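Local coordinates for protein prophenoloxidase b (Marsupenaeus japonicus, PDB 3WKY) that carries a type 3 dicopper-dioxygen centre and probably serves, once activated, as a phenoloxidase that hydroxylates monophenols and oxidises o-diphenols, at residues 195-206 / 218-229. Residues are numbered along the deposited sequence; the frame is centred on the assembly and turned at random.
Sequences LNSFHWHWHLSN and RGELFYYMHHNL. With CUO (Cu2-o2 cluster), chain J.
L195 touches L229 methyl to methyl, CD1 to CD1, an apolar closure at one end of two antiparallel helices whose axes come no nearer than 11.8 Å, wide enough for aromatic rings between them. F198, a flat apolar ring long enough to cross, brings its CZ to within 3.6 Å of M225 CG. The unbranched M225 chain bends at chi2 and chi3, setting its sulfur obliquely beside that ring in a Met-aromatic contact and its CE over the indole of W202. H199 and H226 each present NE2 to the first copper of the Cu2-O2 cluster, H226 NE2 to CU1 being 2.2 Å. The H226 ring cannot easily spin, since its ND1 donates to F222 O at 2.8 Å; H199 ND1 is likewise held by V384 O.

W202 is broad enough to fill the gap: chi1 of -169° swings its indole across as a knob among L221, F222, M225 and H226, and NE1 bonds to F618 O. M225 CE lies 3.5 Å from W202 CG, and on that same face the H226 edge makes a T-shaped stack, planes at 81°. An alanine here is likely to open a gap beside M225 CE, unback the H226 ring and leave F618 O without its indole N-H. H203, one turn beyond H199, completes one of the two three-histidine copper sites of a type 3 centre. N206, leaving the helix, turns its carbonyl oxygen to R218 NH1 at 3.0 Å, a bent bond (135°) with the donor above the carbonyl plane; R218 also bridges to E340 and E343.

Helix 334-343 thus flanks the R218 end, helix 391-409 packs on F222 and L229, and strand 528-534 receives Y224 and N228.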
loop_
_atom_site.group_PDB
_atom_site.type_symbol
_atom_site.label_atom_id
_atom_site.label_comp_id
_atom_site.label_asym_id
_atom_site.label_seq_id
_atom_site.Cartn_x
_atom_site.Cartn_y
_atom_site.Cartn_z
ATOM N N LEU A 195 36.673 3.353 19.819
ATOM C CA LEU A 195 36.289 3.347 18.409
ATOM C C LEU A 195 35.621 4.657 18.017
ATOM O O LEU A 195 35.902 5.222 16.950
ATOM C CB LEU A 195 35.356 2.174 18.115
ATOM C CG LEU A 195 35.016 1.996 16.633
ATOM C CD1 LEU A 195 36.272 1.683 15.819
ATOM C CD2 LEU A 195 33.991 0.880 16.469
ATOM N N ASN A 196 34.716 5.130 18.871
ATOM C CA ASN A 196 34.077 6.415 18.635
ATOM C C ASN A 196 35.077 7.575 18.652
ATOM O O ASN A 196 34.964 8.496 17.850
ATOM C CB ASN A 196 32.930 6.645 19.628
ATOM C CG ASN A 196 31.690 5.862 19.258
ATOM O OD1 ASN A 196 30.825 6.365 18.530
ATOM N ND2 ASN A 196 31.595 4.623 19.743
ATOM N N SER A 197 36.062 7.511 19.545
ATOM C CA SER A 197 37.125 8.525 19.572
ATOM C C SER A 197 38.003 8.475 18.326
ATOM O O SER A 197 38.406 9.515 17.809
ATOM C CB SER A 197 37.989 8.365 20.827
ATOM O OG SER A 197 37.209 8.621 21.981
ATOM N N PHE A 198 38.307 7.267 17.860
ATOM C CA PHE A 198 39.056 7.098 16.616
ATOM C C PHE A 198 38.317 7.776 15.461
ATOM O O PHE A 198 38.911 8.449 14.620
ATOM C CB PHE A 198 39.278 5.614 16.325
ATOM C CG PHE A 198 39.630 5.321 14.892
ATOM C CD1 PHE A 198 40.873 5.681 14.380
ATOM C CD2 PHE A 198 38.719 4.680 14.059
ATOM C CE1 PHE A 198 41.202 5.413 13.060
ATOM C CE2 PHE A 198 39.041 4.399 12.732
ATOM C CZ PHE A 198 40.281 4.765 12.233
ATOM N N HIS A 199 37.000 7.604 15.422
ATOM C CA HIS A 199 36.219 8.231 14.378
ATOM C C HIS A 199 36.328 9.771 14.417
ATOM O O HIS A 199 36.476 10.427 13.384
ATOM C CB HIS A 199 34.765 7.779 14.508
ATOM C CG HIS A 199 33.960 8.034 13.292
ATOM N ND1 HIS A 199 32.910 8.925 13.264
ATOM C CD2 HIS A 199 34.052 7.520 12.042
ATOM C CE1 HIS A 199 32.390 8.951 12.055
ATOM N NE2 HIS A 199 33.054 8.093 11.305
ATOM N N TRP A 200 36.246 10.344 15.611
ATOM C CA TRP A 200 36.490 11.778 15.804
ATOM C C TRP A 200 37.887 12.167 15.288
ATOM O O TRP A 200 38.036 13.103 14.492
ATOM C CB TRP A 200 36.325 12.085 17.294
ATOM C CG TRP A 200 36.877 13.385 17.867
ATOM C CD1 TRP A 200 38.163 13.616 18.304
ATOM C CD2 TRP A 200 36.129 14.573 18.191
ATOM N NE1 TRP A 200 38.262 14.888 18.833
ATOM C CE2 TRP A 200 37.029 15.490 18.784
ATOM C CE3 TRP A 200 34.788 14.952 18.031
ATOM C CZ2 TRP A 200 36.636 16.768 19.196
ATOM C CZ3 TRP A 200 34.393 16.235 18.446
ATOM C CH2 TRP A 200 35.318 17.122 19.023
ATOM N N HIS A 201 38.902 11.437 15.734
ATOM C CA HIS A 201 40.265 11.718 15.285
ATOM C C HIS A 201 40.425 11.631 13.781
ATOM O O HIS A 201 41.079 12.489 13.163
ATOM C CB HIS A 201 41.268 10.808 15.993
ATOM C CG HIS A 201 41.627 11.294 17.360
ATOM N ND1 HIS A 201 42.590 12.262 17.571
ATOM C CD2 HIS A 201 41.147 10.965 18.583
ATOM C CE1 HIS A 201 42.688 12.504 18.867
ATOM N NE2 HIS A 201 41.824 11.734 19.503
ATOM N N TRP A 202 39.830 10.605 13.180
ATOM C CA TRP A 202 39.976 10.452 11.740
ATOM C C TRP A 202 39.451 11.682 11.018
ATOM O O TRP A 202 40.088 12.214 10.101
ATOM C CB TRP A 202 39.304 9.169 11.208
ATOM C CG TRP A 202 39.727 8.942 9.781
ATOM C CD1 TRP A 202 40.796 8.191 9.345
ATOM C CD2 TRP A 202 39.162 9.553 8.618
ATOM N NE1 TRP A 202 40.902 8.282 7.972
ATOM C CE2 TRP A 202 39.909 9.115 7.507
ATOM C CE3 TRP A 202 38.084 10.429 8.407
ATOM C CZ2 TRP A 202 39.616 9.523 6.198
ATOM C CZ3 TRP A 202 37.793 10.831 7.110
ATOM C CH2 TRP A 202 38.552 10.376 6.023
ATOM N N HIS A 203 38.272 12.145 11.417
ATOM C CA HIS A 203 37.667 13.250 10.708
ATOM C C HIS A 203 38.297 14.593 11.020
ATOM O O HIS A 203 38.135 15.538 10.258
ATOM C CB HIS A 203 36.166 13.290 10.950
ATOM C CG HIS A 203 35.430 12.288 10.128
ATOM N ND1 HIS A 203 35.165 12.483 8.792
ATOM C CD2 HIS A 203 34.933 11.070 10.444
ATOM C CE1 HIS A 203 34.520 11.432 8.320
ATOM N NE2 HIS A 203 34.374 10.564 9.301
ATOM N N LEU A 204 39.007 14.675 12.135
ATOM C CA LEU A 204 39.677 15.928 12.464
ATOM C C LEU A 204 41.104 15.938 11.925
ATOM O O LEU A 204 41.697 17.005 11.738
ATOM C CB LEU A 204 39.594 16.213 13.964
ATOM C CG LEU A 204 38.173 16.637 14.378
ATOM C CD1 LEU A 204 38.036 16.746 15.885
ATOM C CD2 LEU A 204 37.782 17.956 13.715
ATOM N N SER A 205 41.641 14.748 11.648
ATOM C CA SER A 205 42.916 14.630 10.942
ATOM C C SER A 205 42.708 14.804 9.442
ATOM O O SER A 205 43.552 15.373 8.746
ATOM C CB SER A 205 43.534 13.262 11.213
ATOM O OG SER A 205 44.815 13.154 10.610
ATOM N N ASN A 206 41.571 14.316 8.945
ATOM C CA ASN A 206 41.277 14.366 7.513
ATOM C C ASN A 206 39.935 15.011 7.193
ATOM O O ASN A 206 39.100 14.389 6.533
ATOM C CB ASN A 206 41.289 12.953 6.947
ATOM C CG ASN A 206 42.640 12.317 7.060
ATOM O OD1 ASN A 206 43.567 12.716 6.362
ATOM N ND2 ASN A 206 42.778 11.349 7.963
ATOM N N ARG A 218 43.098 12.015 0.056
ATOM C CA ARG A 218 42.202 12.056 1.217
ATOM C C ARG A 218 40.857 11.386 0.915
ATOM O O ARG A 218 40.253 10.764 1.792
ATOM C CB ARG A 218 41.943 13.503 1.660
ATOM C CG ARG A 218 41.425 13.631 3.112
ATOM C CD ARG A 218 40.737 14.977 3.344
ATOM N NE ARG A 218 39.612 15.087 2.417
ATOM C CZ ARG A 218 38.437 14.495 2.605
ATOM N NH1 ARG A 218 38.199 13.816 3.721
ATOM N NH2 ARG A 218 37.492 14.603 1.685
ATOM N N GLY A 219 40.383 11.549 -0.313
ATOM C CA GLY A 219 39.149 10.905 -0.747
ATOM C C GLY A 219 39.294 9.400 -0.764
ATOM O O GLY A 219 38.379 8.661 -0.388
ATOM N N GLU A 220 40.460 8.924 -1.199
ATOM C CA GLU A 220 40.717 7.503 -1.174
ATOM C C GLU A 220 40.829 6.990 0.264
ATOM O O GLU A 220 40.378 5.878 0.580
ATOM C CB GLU A 220 41.991 7.177 -1.976
ATOM C CG GLU A 220 42.347 5.712 -1.945
ATOM C CD GLU A 220 43.573 5.425 -2.774
ATOM O OE1 GLU A 220 44.183 6.412 -3.257
ATOM O OE2 GLU A 220 43.908 4.229 -2.963
ATOM N N LEU A 221 41.427 7.792 1.142
ATOM C CA LEU A 221 41.550 7.399 2.541
ATOM C C LEU A 221 40.180 7.353 3.211
ATOM O O LEU A 221 39.944 6.512 4.077
ATOM C CB LEU A 221 42.467 8.365 3.297
ATOM C CG LEU A 221 43.013 7.887 4.645
ATOM C CD1 LEU A 221 44.060 6.772 4.479
ATOM C CD2 LEU A 221 43.612 9.061 5.422
ATOM N N PHE A 222 39.296 8.278 2.824
ATOM C CA PHE A 222 37.904 8.235 3.289
ATOM C C PHE A 222 37.298 6.869 2.954
ATOM O O PHE A 222 36.788 6.170 3.838
ATOM C CB PHE A 222 37.097 9.364 2.668
ATOM C CG PHE A 222 35.622 9.272 2.948
ATOM C CD1 PHE A 222 35.136 9.533 4.213
ATOM C CD2 PHE A 222 34.735 8.902 1.944
ATOM C CE1 PHE A 222 33.771 9.436 4.487
ATOM C CE2 PHE A 222 33.356 8.814 2.207
ATOM C CZ PHE A 222 32.885 9.078 3.472
ATOM N N TYR A 223 37.386 6.474 1.688
ATOM C CA TYR A 223 36.976 5.133 1.283
ATOM C C TYR A 223 37.633 4.049 2.129
ATOM O O TYR A 223 36.951 3.170 2.652
ATOM C CB TYR A 223 37.312 4.889 -0.193
ATOM C CG TYR A 223 37.613 3.446 -0.500
ATOM C CD1 TYR A 223 36.606 2.481 -0.474
ATOM C CD2 TYR A 223 38.909 3.038 -0.831
ATOM C CE1 TYR A 223 36.886 1.135 -0.760
ATOM C CE2 TYR A 223 39.189 1.709 -1.115
ATOM C CZ TYR A 223 38.178 0.765 -1.084
ATOM O OH TYR A 223 38.457 -0.556 -1.374
ATOM N N TYR A 224 38.960 4.106 2.254
ATOM C CA TYR A 224 39.712 2.989 2.803
ATOM C C TYR A 224 39.453 2.776 4.284
ATOM O O TYR A 224 39.262 1.647 4.721
ATOM C CB TYR A 224 41.210 3.196 2.564
ATOM C CG TYR A 224 42.041 1.974 2.886
ATOM C CD1 TYR A 224 41.812 0.765 2.235
ATOM C CD2 TYR A 224 43.068 2.036 3.825
ATOM C CE1 TYR A 224 42.598 -0.368 2.508
ATOM C CE2 TYR A 224 43.855 0.904 4.110
ATOM C CZ TYR A 224 43.612 -0.283 3.448
ATOM O OH TYR A 224 44.388 -1.396 3.728
ATOM N N MET A 225 39.448 3.853 5.066
ATOM C CA MET A 225 39.223 3.685 6.487
ATOM C C MET A 225 37.811 3.140 6.700
ATOM O O MET A 225 37.606 2.212 7.485
ATOM C CB MET A 225 39.434 5.000 7.253
ATOM C CG MET A 225 39.204 4.859 8.773
ATOM S SD MET A 225 37.439 4.840 9.262
ATOM C CE MET A 225 37.200 6.542 9.733
ATOM N N HIS A 226 36.829 3.727 6.022
ATOM C CA HIS A 226 35.455 3.278 6.221
ATOM C C HIS A 226 35.190 1.878 5.710
ATOM O O HIS A 226 34.376 1.148 6.282
ATOM C CB HIS A 226 34.453 4.302 5.677
ATOM C CG HIS A 226 34.470 5.574 6.444
ATOM N ND1 HIS A 226 35.344 6.602 6.163
ATOM C CD2 HIS A 226 33.759 5.961 7.529
ATOM C CE1 HIS A 226 35.153 7.583 7.027
ATOM N NE2 HIS A 226 34.209 7.210 7.869
ATOM N N HIS A 227 35.890 1.493 4.646
ATOM C CA HIS A 227 35.806 0.129 4.149
ATOM C C HIS A 227 36.256 -0.839 5.229
ATOM O O HIS A 227 35.631 -1.864 5.471
ATOM C CB HIS A 227 36.691 -0.080 2.921
ATOM C CG HIS A 227 36.845 -1.522 2.569
ATOM N ND1 HIS A 227 35.809 -2.263 2.038
ATOM C CD2 HIS A 227 37.874 -2.383 2.750
ATOM C CE1 HIS A 227 36.208 -3.514 1.876
ATOM N NE2 HIS A 227 37.455 -3.614 2.298
ATOM N N ASN A 228 37.364 -0.508 5.876
ATOM C CA ASN A 228 37.898 -1.349 6.931
ATOM C C ASN A 228 37.003 -1.364 8.163
ATOM O O ASN A 228 36.828 -2.401 8.806
ATOM C CB ASN A 228 39.321 -0.888 7.273
ATOM C CG ASN A 228 40.343 -1.502 6.362
ATOM O OD1 ASN A 228 40.846 -2.583 6.650
ATOM N ND2 ASN A 228 40.641 -0.833 5.235
ATOM N N LEU A 229 36.413 -0.211 8.474
ATOM C CA LEU A 229 35.464 -0.100 9.572
ATOM C C LEU A 229 34.221 -0.986 9.341
ATOM O O LEU A 229 33.800 -1.727 10.236
ATOM C CB LEU A 229 35.080 1.380 9.742
ATOM C CG LEU A 229 34.049 1.809 10.783
ATOM C CD1 LEU A 229 34.368 1.225 12.156
ATOM C CD2 LEU A 229 34.053 3.327 10.827
HETATM CU CU1 CUO J . 33.189 8.621 9.184
HETATM CU CU2 CUO J . 29.951 8.821 7.620
HETATM O O1 CUO J . 31.763 9.481 8.081
HETATM O O2 CUO J . 31.010 9.092 9.508
#